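Local structure of ultraspiracle (1HG4) at residues L186-I191 against M202-V207; R28-L33 against E259-E264; W89-I94 against A235-S240; R175-C180 against A209-H214. The protein acts as a nuclear hormone receptor and transcription factor, the fruit-fly counterpart of vertebrate RXR, its ligand-binding domain holding a phospholipid and locked in an inactive conformation. All coordinates share one frame; numbering follows the deposited sequence.

Interaction 1 of 4, residues L186-I191 against M202-V207; sequences LYNPDI and MCREKV
Tyr187, the first residue to leave helix 175-186 and the centre of an inverse gamma turn closed by Asn188 N and Leu186 O, brings its CA to 5.4 Å from that of Arg204 on helix 197-218. Its ring lies with one face against Cys203. The CB of Cys203 stands 3.4 Å from the ring centroid and only 4° off the normal, a CH-pi contact, while Cys203 SG hangs over the same ring as a sulfur-aromatic partner 4.3 Å from the centroid. Val207 CG2 arrives at the ring edge instead, 4.0 Å from Tyr187 CE2. Arg204 leaves its helix with CG anti to the backbone N (chi1 167°), and a bend at chi3 brings the guanidinium beside the turn, Arg204 NE lying 3.0 Å from Tyr187 O. Pro189 CD covers one guanidinium face, 4.0 Å from Arg204 CZ. Arg204 NH2 hydrogen-bonds Ile184 O in the last turn of helix 175-186. A cationic group thus sits among carbonyl oxygens where a helix ends, which should suit the negative end of the helix dipole, and the tyrosine ring is fixed by Cys203 over its face, Val207 at its edge and the hydrogen bond of its phenol to Pro71 O.

Interaction 2 of 4, residues R28-L33 against E259-E264; sequences RALTFL and EELFLE
Leu30 and Leu261 form the middle of this contact, the loop 28-33 crossing one flank of helix 258-266. The tighter part is apolar. With CG on the far side from its backbone N (chi1 180°), Leu30 turns its branch to the helix: Leu30 CD2 lies 3.7 Å from Leu261 O and 4.1 Å from Phe262 CD1, approaching that ring obliquely. Leu261 answers with CD2, set 4.0 Å from Phe32 CD1 and 3.8 Å from Thr31 O. The other flank is loose and polar. Thr31, at the centre of an inverse gamma turn, is exposed and brings its carbonyl rather than its side chain near Leu261, and the carboxylate of Glu264 turns to a salt bridge with Arg256. Behind the loop, Asn57 of helix 46-68 hydrogen-bonds Phe32 N and Leu33 O. On the helix side, Phe262 packs on Val64 of helix 46-68 and Leu85 of helix 78-100. The sequence LFLEQL resembles the AF-2 core motif of nuclear receptors, so helix 258-266 is probably the activation helix, and its seat against helices 46-68 and 78-100 is consistent with occupation of the coactivator groove in an antagonist-like, inactive state.

Interaction 3 of 4, residues W89-I94 against A235-S240; sequences WIELLI and ALRSIS
Glu91 N gives its hydrogen to a water at 2.7 Å, and the same water hydrogen-bonds Ser240 OG at 3.1 Å, tying the two helices together. The bridge falls where helix 78-100 is kinked and Glu91 N has no partner in the preceding turn, so the water takes the place of the missing helical bond. Pointing away from its own backbone N (chi1 170°), the hydroxyl of Ser240 enters between Ile90 CG2 and Glu91 CG of the facing helix, the latter 3.2 Å from Ser240 OG. The segment axes approach to 9.1 Å and cross at 111°. Such crossing helices make up the nuclear receptor fold, a three-layered sandwich in which helix 78-100 runs through the core and helix 225-250 covers it. Trp89 lines the pocket and touches the phospholipid, and the side chain of Ile90 is about 4 Å from that ligand. One turn on, Ile94 and Leu236 run alongside each other head to tail, Ile94 CG2 meeting Leu236 CD2 at 3.7 Å; Leu236 CD2 also reaches Glu91 O at 3.6 Å. Ile94 CD1 lies against the backbone of Ser240, 3.7 Å from Ser240 CA. Toward the surface, Glu91 OE1 rests against CA and CB of Arg237, and the two opposite charges lie near each other without forming a salt bridge.

Interaction 4 of 4, residues R175-C180 against A209-H214; sequences RRELSC and ACLDEH
His214 meets Arg176 over one face of its ring and Glu177 at its CD2 corner. Arg176 CB lies over that face, displaced toward the rim, 4.0 Å from the centroid and 21° off the normal, a CH-pi contact. Glu177 presents CG to His214 CD2 at 3.5 Å, and Glu177 OE2 lies at the ring edge, in plane, 3.7 Å from His214 CD2. The side chains of Glu177 and His214 cross at about a right angle. Deeper in, Leu211 CD1 reaches Cys180 CB at 3.6 Å; a trans first torsion (chi1 -175°) swings the leucine branch toward the facing helix. Cys180 SG lies against Leu211, 3.9 Å from Leu211 CA.

The second shell sets these groups. Asp174 hydrogen-bonds His214 NE2 through OD2 and Glu177 N through OD1, joining the start of helix 175-186 to the histidine and fixing the ring's rotation. Glu177 OE1 is in a salt bridge with Arg225, which should stabilise its negative charge. Ile11 of helix 11-24 packs on Arg176 and Cys210, and Phe226 backs Leu211. The segment axes are 9.8 Å apart and their directions 160° from parallel, so this is a near-antiparallel helix pair of the all-helical core of the nuclear receptor ligand-binding domain.

Along the chain the first segments come in the order 2, 3, 4, 1, and the second in the order 1, 4, 3, 2, so the four contacts close one within another. Interactions 1 and 4 both join the region of helix 175-186 to helix 197-218; their centres are 14 Å apart, they touch where Val207 CG1 meets Cys180 O at 3.4 Å, and both border the second subunit. Interaction 3 lies nearest the chain's centre, about 6 Å from it (centre to centre), at the lipid pocket. Trp89 touches Phe32 and Phe262 of interaction 2, joining the pocket to the probable activation helix. Interactions 2 and 4 lie on opposite sides of the chain's centre, their own centres about 29 Å apart.

Interaction 1 of 4, residues L186-I191 against M202-V207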
# COMPACT_ATOMS: atom_id res chain seq x y z
N LEU A 186 -2.78 -14.62 -8.98
CA LEU A 186 -1.72 -15.04 -8.06
C LEU A 186 -1.43 -13.98 -7.00
O LEU A 186 -1.46 -14.27 -5.81
CB LEU A 186 -0.42 -15.32 -8.83
CG LEU A 186 0.77 -15.79 -7.98
CD1 LEU A 186 0.44 -17.14 -7.33
CD2 LEU A 186 2.01 -15.93 -8.85
N TYR A 187 -1.16 -12.75 -7.44
CA TYR A 187 -0.84 -11.63 -6.54
C TYR A 187 -2.08 -11.10 -5.82
O TYR A 187 -2.53 -9.97 -6.07
CB TYR A 187 -0.18 -10.49 -7.33
CG TYR A 187 1.14 -10.84 -7.97
CD1 TYR A 187 2.16 -11.44 -7.23
CD2 TYR A 187 1.40 -10.54 -9.30
CE1 TYR A 187 3.39 -11.73 -7.81
CE2 TYR A 187 2.63 -10.82 -9.89
CZ TYR A 187 3.62 -11.42 -9.13
OH TYR A 187 4.86 -11.70 -9.67
N ASN A 188 -2.63 -11.90 -4.90
CA ASN A 188 -3.84 -11.53 -4.18
C ASN A 188 -3.49 -11.14 -2.74
O ASN A 188 -3.15 -11.98 -1.92
CB ASN A 188 -4.82 -12.70 -4.23
CG ASN A 188 -6.13 -12.42 -3.51
OD1 ASN A 188 -7.00 -13.29 -3.45
ND2 ASN A 188 -6.27 -11.23 -2.96
N PRO A 189 -3.59 -9.84 -2.42
CA PRO A 189 -3.28 -9.31 -1.09
C PRO A 189 -4.38 -9.37 -0.04
O PRO A 189 -4.13 -9.09 1.12
CB PRO A 189 -2.90 -7.87 -1.40
CG PRO A 189 -3.92 -7.51 -2.46
CD PRO A 189 -3.91 -8.74 -3.36
N ASP A 190 -5.59 -9.75 -0.44
CA ASP A 190 -6.71 -9.78 0.50
C ASP A 190 -6.97 -11.09 1.21
O ASP A 190 -8.04 -11.28 1.78
CB ASP A 190 -8.00 -9.34 -0.22
CG ASP A 190 -7.86 -8.01 -0.93
OD1 ASP A 190 -7.33 -7.04 -0.37
OD2 ASP A 190 -8.32 -7.96 -2.18
N ILE A 191 -6.01 -12.00 1.19
CA ILE A 191 -6.22 -13.27 1.86
C ILE A 191 -5.88 -13.16 3.34
O ILE A 191 -4.89 -12.55 3.71
CB ILE A 191 -5.35 -14.38 1.22
CG1 ILE A 191 -5.59 -14.41 -0.29
CG2 ILE A 191 -5.70 -15.73 1.81
CD1 ILE A 191 -4.47 -15.10 -1.06
N MET A 202 1.32 -4.37 -4.88
CA MET A 202 2.16 -3.63 -5.78
C MET A 202 2.43 -4.46 -7.05
O MET A 202 2.27 -3.97 -8.18
CB MET A 202 3.45 -3.24 -5.05
CG MET A 202 3.98 -1.86 -5.40
SD MET A 202 2.67 -0.58 -5.52
CE MET A 202 2.44 -0.54 -7.29
N CYS A 203 2.83 -5.71 -6.88
CA CYS A 203 3.04 -6.60 -8.01
C CYS A 203 1.75 -6.62 -8.86
O CYS A 203 1.80 -6.48 -10.08
CB CYS A 203 3.32 -8.02 -7.53
SG CYS A 203 4.80 -8.19 -6.48
N ARG A 204 0.60 -6.78 -8.20
CA ARG A 204 -0.66 -6.81 -8.93
C ARG A 204 -0.85 -5.55 -9.75
O ARG A 204 -1.25 -5.60 -10.91
CB ARG A 204 -1.84 -6.97 -7.97
CG ARG A 204 -3.19 -6.69 -8.62
CD ARG A 204 -4.37 -7.00 -7.69
NE ARG A 204 -4.63 -8.43 -7.58
CZ ARG A 204 -5.68 -8.96 -6.96
NH1 ARG A 204 -6.59 -8.19 -6.38
NH2 ARG A 204 -5.82 -10.29 -6.93
N GLU A 205 -0.57 -4.40 -9.14
CA GLU A 205 -0.74 -3.14 -9.84
C GLU A 205 0.22 -3.00 -11.01
O GLU A 205 -0.11 -2.37 -12.02
CB GLU A 205 -0.63 -1.97 -8.85
CG GLU A 205 -1.87 -1.90 -7.94
CD GLU A 205 -1.81 -0.78 -6.93
OE1 GLU A 205 -1.08 0.21 -7.17
OE2 GLU A 205 -2.52 -0.88 -5.90
N LYS A 206 1.41 -3.58 -10.89
CA LYS A 206 2.35 -3.51 -12.01
C LYS A 206 1.82 -4.37 -13.18
O LYS A 206 2.07 -4.07 -14.35
CB LYS A 206 3.73 -3.98 -11.56
CG LYS A 206 4.32 -3.09 -10.49
CD LYS A 206 5.73 -3.51 -10.09
CE LYS A 206 6.32 -2.53 -9.08
NZ LYS A 206 7.65 -2.98 -8.56
N VAL A 207 1.08 -5.43 -12.86
CA VAL A 207 0.51 -6.27 -13.90
C VAL A 207 -0.64 -5.50 -14.57
O VAL A 207 -0.85 -5.62 -15.77
CB VAL A 207 -0.01 -7.61 -13.32
CG1 VAL A 207 -0.71 -8.41 -14.41
CG2 VAL A 207 1.15 -8.43 -12.74

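Interaction 2 of 4, residues R28-L33 against E259-E264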
# COMPACT_ATOMS: atom_id res chain seq x y z
N ARG A 28 7.20 -34.80 -13.01
CA ARG A 28 7.08 -34.54 -11.57
C ARG A 28 5.66 -34.06 -11.26
O ARG A 28 5.04 -33.36 -12.05
CB ARG A 28 8.13 -33.50 -11.15
CG ARG A 28 9.56 -34.02 -11.12
CD ARG A 28 10.55 -32.94 -11.53
NE ARG A 28 11.95 -33.35 -11.38
CZ ARG A 28 12.56 -33.51 -10.21
NH1 ARG A 28 11.89 -33.29 -9.08
NH2 ARG A 28 13.84 -33.89 -10.16
N ALA A 29 5.16 -34.42 -10.09
CA ALA A 29 3.81 -34.05 -9.72
C ALA A 29 3.62 -33.87 -8.23
O ALA A 29 4.30 -34.50 -7.42
CB ALA A 29 2.82 -35.11 -10.23
N LEU A 30 2.69 -33.00 -7.88
CA LEU A 30 2.32 -32.73 -6.49
C LEU A 30 1.07 -33.60 -6.34
O LEU A 30 -0.00 -33.29 -6.88
CB LEU A 30 1.98 -31.24 -6.32
CG LEU A 30 1.55 -30.62 -4.99
CD1 LEU A 30 1.15 -31.70 -4.01
CD2 LEU A 30 2.67 -29.79 -4.44
N THR A 31 1.19 -34.71 -5.61
CA THR A 31 0.07 -35.62 -5.45
C THR A 31 -0.96 -35.17 -4.40
O THR A 31 -0.91 -35.61 -3.25
CB THR A 31 0.56 -37.04 -5.11
OG1 THR A 31 1.25 -37.00 -3.85
CG2 THR A 31 1.53 -37.54 -6.16
N PHE A 32 -1.88 -34.31 -4.80
CA PHE A 32 -2.92 -33.84 -3.90
C PHE A 32 -4.22 -34.63 -4.18
O PHE A 32 -4.95 -34.99 -3.25
CB PHE A 32 -3.18 -32.34 -4.11
CG PHE A 32 -4.21 -31.78 -3.17
CD1 PHE A 32 -4.13 -32.00 -1.81
CD2 PHE A 32 -5.26 -31.02 -3.66
CE1 PHE A 32 -5.08 -31.49 -0.94
CE2 PHE A 32 -6.23 -30.50 -2.80
CZ PHE A 32 -6.14 -30.73 -1.44
N LEU A 33 -4.50 -34.87 -5.45
CA LEU A 33 -5.69 -35.61 -5.83
C LEU A 33 -5.33 -37.07 -6.00
O LEU A 33 -4.21 -37.41 -6.37
CB LEU A 33 -6.28 -35.08 -7.13
CG LEU A 33 -7.07 -33.77 -7.12
CD1 LEU A 33 -6.25 -32.68 -6.51
CD2 LEU A 33 -7.46 -33.40 -8.53
N GLU A 259 -1.45 -27.18 2.05
CA GLU A 259 -0.46 -26.22 2.54
C GLU A 259 0.90 -26.89 2.72
O GLU A 259 1.93 -26.36 2.29
CB GLU A 259 -0.87 -25.64 3.90
CG GLU A 259 -2.03 -24.66 3.87
CD GLU A 259 -3.35 -25.33 3.55
OE1 GLU A 259 -3.55 -26.51 3.96
OE2 GLU A 259 -4.20 -24.68 2.91
N GLU A 260 0.90 -28.07 3.34
CA GLU A 260 2.13 -28.81 3.58
C GLU A 260 2.82 -29.20 2.28
O GLU A 260 4.03 -29.06 2.15
CB GLU A 260 1.85 -30.06 4.40
CG GLU A 260 1.69 -29.82 5.89
CD GLU A 260 1.36 -31.10 6.64
OE1 GLU A 260 2.02 -32.14 6.38
OE2 GLU A 260 0.44 -31.07 7.50
N LEU A 261 2.04 -29.68 1.32
CA LEU A 261 2.61 -30.11 0.05
C LEU A 261 3.28 -28.94 -0.67
O LEU A 261 4.35 -29.11 -1.25
CB LEU A 261 1.51 -30.74 -0.82
CG LEU A 261 0.89 -32.07 -0.34
CD1 LEU A 261 0.33 -31.93 1.06
CD2 LEU A 261 -0.23 -32.47 -1.28
N PHE A 262 2.66 -27.77 -0.62
CA PHE A 262 3.21 -26.58 -1.25
C PHE A 262 4.50 -26.17 -0.54
O PHE A 262 5.53 -25.88 -1.16
CB PHE A 262 2.22 -25.41 -1.18
CG PHE A 262 1.12 -25.46 -2.20
CD1 PHE A 262 1.33 -26.04 -3.45
CD2 PHE A 262 -0.12 -24.88 -1.92
CE1 PHE A 262 0.32 -26.05 -4.41
CE2 PHE A 262 -1.15 -24.88 -2.88
CZ PHE A 262 -0.93 -25.46 -4.13
N LEU A 263 4.43 -26.14 0.78
CA LEU A 263 5.58 -25.76 1.61
C LEU A 263 6.78 -26.65 1.32
O LEU A 263 7.91 -26.17 1.23
CB LEU A 263 5.21 -25.88 3.09
CG LEU A 263 5.74 -24.82 4.05
CD1 LEU A 263 5.41 -25.25 5.47
CD2 LEU A 263 7.23 -24.62 3.87
N GLU A 264 6.52 -27.95 1.18
CA GLU A 264 7.59 -28.90 0.94
C GLU A 264 8.24 -28.74 -0.43
O GLU A 264 9.46 -28.86 -0.54
CB GLU A 264 7.06 -30.32 1.14
CG GLU A 264 6.38 -30.50 2.51
CD GLU A 264 5.99 -31.94 2.82
OE1 GLU A 264 5.49 -32.64 1.89
OE2 GLU A 264 6.16 -32.36 3.99

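Interaction 3 of 4, residues W89-I94 against A235-S240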
# COMPACT_ATOMS: atom_id res chain seq x y z
N TRP A 89 -4.62 -21.66 -6.75
CA TRP A 89 -4.45 -22.86 -7.58
C TRP A 89 -5.61 -23.29 -8.48
O TRP A 89 -5.41 -23.47 -9.69
CB TRP A 89 -3.98 -24.06 -6.73
CG TRP A 89 -5.00 -24.81 -5.94
CD1 TRP A 89 -5.45 -24.52 -4.68
CD2 TRP A 89 -5.62 -26.06 -6.30
NE1 TRP A 89 -6.30 -25.51 -4.23
CE2 TRP A 89 -6.42 -26.46 -5.20
CE3 TRP A 89 -5.57 -26.87 -7.44
CZ2 TRP A 89 -7.18 -27.65 -5.22
CZ3 TRP A 89 -6.33 -28.05 -7.45
CH2 TRP A 89 -7.12 -28.42 -6.34
N ILE A 90 -6.81 -23.46 -7.93
CA ILE A 90 -7.95 -23.86 -8.75
C ILE A 90 -8.25 -22.85 -9.86
O ILE A 90 -8.48 -23.24 -11.00
CB ILE A 90 -9.23 -24.06 -7.89
CG1 ILE A 90 -9.00 -25.18 -6.88
CG2 ILE A 90 -10.42 -24.43 -8.78
CD1 ILE A 90 -10.15 -25.38 -5.94
N GLU A 91 -8.21 -21.55 -9.54
CA GLU A 91 -8.48 -20.54 -10.55
C GLU A 91 -7.43 -20.53 -11.65
O GLU A 91 -7.73 -20.25 -12.81
CB GLU A 91 -8.56 -19.15 -9.92
CG GLU A 91 -9.73 -18.96 -8.97
CD GLU A 91 -9.77 -17.57 -8.39
OE1 GLU A 91 -10.09 -16.61 -9.12
OE2 GLU A 91 -9.48 -17.43 -7.19
N LEU A 92 -6.19 -20.83 -11.29
CA LEU A 92 -5.12 -20.86 -12.28
C LEU A 92 -5.31 -22.05 -13.20
O LEU A 92 -5.15 -21.91 -14.42
CB LEU A 92 -3.74 -20.94 -11.59
CG LEU A 92 -3.32 -19.67 -10.82
CD1 LEU A 92 -2.02 -19.94 -10.06
CD2 LEU A 92 -3.15 -18.49 -11.77
N LEU A 93 -5.68 -23.20 -12.64
CA LEU A 93 -5.90 -24.39 -13.47
C LEU A 93 -7.08 -24.20 -14.42
O LEU A 93 -6.97 -24.45 -15.61
CB LEU A 93 -6.14 -25.64 -12.62
CG LEU A 93 -4.96 -26.08 -11.74
CD1 LEU A 93 -5.21 -27.48 -11.21
CD2 LEU A 93 -3.70 -26.07 -12.55
N ILE A 94 -8.20 -23.72 -13.88
CA ILE A 94 -9.40 -23.50 -14.69
C ILE A 94 -9.20 -22.46 -15.78
O ILE A 94 -9.84 -22.55 -16.83
CB ILE A 94 -10.60 -23.12 -13.80
CG1 ILE A 94 -10.97 -24.31 -12.93
CG2 ILE A 94 -11.80 -22.70 -14.67
CD1 ILE A 94 -12.11 -24.02 -11.97
N ALA A 235 -16.22 -14.41 -12.59
CA ALA A 235 -16.82 -15.65 -13.08
C ALA A 235 -15.84 -16.80 -12.85
O ALA A 235 -16.24 -17.93 -12.58
CB ALA A 235 -17.17 -15.51 -14.56
N LEU A 236 -14.55 -16.50 -12.95
CA LEU A 236 -13.53 -17.53 -12.74
C LEU A 236 -13.57 -17.96 -11.28
O LEU A 236 -13.54 -19.16 -10.97
CB LEU A 236 -12.14 -16.99 -13.09
CG LEU A 236 -11.24 -17.90 -13.93
CD1 LEU A 236 -9.84 -17.30 -13.98
CD2 LEU A 236 -11.19 -19.30 -13.33
N ARG A 237 -13.64 -16.99 -10.38
CA ARG A 237 -13.68 -17.29 -8.95
C ARG A 237 -14.91 -18.10 -8.55
O ARG A 237 -14.81 -19.07 -7.81
CB ARG A 237 -13.66 -16.00 -8.12
CG ARG A 237 -13.59 -16.28 -6.63
CD ARG A 237 -13.59 -15.02 -5.78
NE ARG A 237 -13.61 -15.36 -4.36
CZ ARG A 237 -13.75 -14.48 -3.37
NH1 ARG A 237 -13.89 -13.19 -3.64
NH2 ARG A 237 -13.76 -14.89 -2.11
N SER A 238 -16.07 -17.69 -9.05
CA SER A 238 -17.30 -18.40 -8.74
C SER A 238 -17.26 -19.86 -9.19
O SER A 238 -17.60 -20.76 -8.43
CB SER A 238 -18.48 -17.70 -9.40
OG SER A 238 -19.70 -18.30 -8.98
N ILE A 239 -16.85 -20.10 -10.43
CA ILE A 239 -16.76 -21.46 -10.97
C ILE A 239 -15.74 -22.26 -10.17
O ILE A 239 -15.96 -23.42 -9.82
CB ILE A 239 -16.34 -21.43 -12.46
CG1 ILE A 239 -17.42 -20.74 -13.30
CG2 ILE A 239 -16.08 -22.84 -12.96
CD1 ILE A 239 -17.05 -20.57 -14.74
N SER A 240 -14.63 -21.61 -9.88
CA SER A 240 -13.54 -22.21 -9.13
C SER A 240 -14.00 -22.68 -7.73
O SER A 240 -13.55 -23.72 -7.23
CB SER A 240 -12.40 -21.20 -9.05
OG SER A 240 -11.38 -21.60 -8.14
O HOH W 1 -8.58 -21.03 -6.93

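Interaction 4 of 4, residues R175-C180 against A209-H214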
# COMPACT_ATOMS: atom_id res chain seq x y z
N ARG A 175 -2.69 -14.66 -25.74
CA ARG A 175 -1.84 -15.30 -24.76
C ARG A 175 -1.24 -14.33 -23.75
O ARG A 175 -1.04 -14.68 -22.58
CB ARG A 175 -0.70 -16.08 -25.45
CG ARG A 175 0.18 -16.84 -24.48
CD ARG A 175 -0.57 -18.01 -23.85
NE ARG A 175 -0.01 -18.41 -22.56
CZ ARG A 175 1.26 -18.77 -22.37
NH1 ARG A 175 2.11 -18.79 -23.39
NH2 ARG A 175 1.68 -19.11 -21.16
N ARG A 176 -0.97 -13.10 -24.19
CA ARG A 176 -0.40 -12.10 -23.30
C ARG A 176 -1.44 -11.64 -22.29
O ARG A 176 -1.13 -11.47 -21.12
CB ARG A 176 0.12 -10.91 -24.11
CG ARG A 176 1.65 -10.88 -24.26
CD ARG A 176 2.13 -11.45 -25.59
NE ARG A 176 3.33 -12.28 -25.42
CZ ARG A 176 3.91 -12.97 -26.40
NH1 ARG A 176 3.40 -12.95 -27.63
NH2 ARG A 176 4.96 -13.73 -26.13
N GLU A 177 -2.67 -11.45 -22.73
CA GLU A 177 -3.71 -11.03 -21.81
C GLU A 177 -4.06 -12.11 -20.78
O GLU A 177 -4.38 -11.79 -19.64
CB GLU A 177 -4.96 -10.61 -22.59
CG GLU A 177 -4.62 -9.58 -23.64
CD GLU A 177 -5.80 -9.12 -24.44
OE1 GLU A 177 -6.54 -9.98 -24.96
OE2 GLU A 177 -5.98 -7.90 -24.56
N LEU A 178 -3.97 -13.39 -21.16
CA LEU A 178 -4.28 -14.47 -20.22
C LEU A 178 -3.19 -14.56 -19.14
O LEU A 178 -3.48 -14.79 -17.96
CB LEU A 178 -4.39 -15.83 -20.93
CG LEU A 178 -4.71 -16.99 -19.97
CD1 LEU A 178 -6.20 -16.95 -19.58
CD2 LEU A 178 -4.34 -18.32 -20.62
N SER A 179 -1.93 -14.38 -19.55
CA SER A 179 -0.83 -14.38 -18.60
C SER A 179 -1.05 -13.29 -17.57
O SER A 179 -0.80 -13.50 -16.38
CB SER A 179 0.49 -14.14 -19.31
OG SER A 179 0.81 -15.25 -20.11
N CYS A 180 -1.50 -12.11 -18.01
CA CYS A 180 -1.75 -10.99 -17.10
C CYS A 180 -2.88 -11.33 -16.12
O CYS A 180 -2.75 -11.10 -14.91
CB CYS A 180 -2.10 -9.72 -17.89
SG CYS A 180 -0.69 -8.90 -18.71
N ALA A 209 -0.80 -2.30 -14.97
CA ALA A 209 -0.12 -1.39 -15.86
C ALA A 209 0.30 -2.13 -17.14
O ALA A 209 0.14 -1.59 -18.23
CB ALA A 209 1.10 -0.80 -15.17
N CYS A 210 0.83 -3.34 -17.01
CA CYS A 210 1.25 -4.12 -18.18
C CYS A 210 0.05 -4.47 -19.06
O CYS A 210 0.10 -4.29 -20.28
CB CYS A 210 1.96 -5.41 -17.77
SG CYS A 210 3.64 -5.12 -17.12
N LEU A 211 -1.02 -4.93 -18.43
CA LEU A 211 -2.22 -5.30 -19.15
C LEU A 211 -2.78 -4.12 -19.93
O LEU A 211 -3.06 -4.23 -21.12
CB LEU A 211 -3.27 -5.87 -18.19
CG LEU A 211 -4.54 -6.42 -18.85
CD1 LEU A 211 -4.17 -7.52 -19.84
CD2 LEU A 211 -5.49 -6.94 -17.80
N ASP A 212 -2.92 -2.98 -19.25
CA ASP A 212 -3.45 -1.77 -19.87
C ASP A 212 -2.60 -1.33 -21.06
O ASP A 212 -3.14 -1.02 -22.11
CB ASP A 212 -3.52 -0.63 -18.83
CG ASP A 212 -4.26 0.59 -19.35
OD1 ASP A 212 -5.49 0.49 -19.56
OD2 ASP A 212 -3.63 1.64 -19.58
N GLU A 213 -1.28 -1.33 -20.90
CA GLU A 213 -0.39 -0.96 -21.98
C GLU A 213 -0.60 -1.86 -23.19
O GLU A 213 -0.68 -1.38 -24.33
CB GLU A 213 1.06 -1.05 -21.53
CG GLU A 213 2.07 -0.69 -22.60
CD GLU A 213 3.51 -0.81 -22.12
OE1 GLU A 213 3.89 -1.88 -21.60
OE2 GLU A 213 4.28 0.17 -22.27
N HIS A 214 -0.70 -3.15 -22.94
CA HIS A 214 -0.93 -4.10 -24.01
C HIS A 214 -2.25 -3.74 -24.71
O HIS A 214 -2.35 -3.78 -25.92
CB HIS A 214 -1.01 -5.52 -23.45
CG HIS A 214 -1.21 -6.56 -24.50
ND1 HIS A 214 -0.19 -6.98 -25.34
CD2 HIS A 214 -2.32 -7.22 -24.90
CE1 HIS A 214 -0.68 -7.86 -26.20
NE2 HIS A 214 -1.96 -8.02 -25.96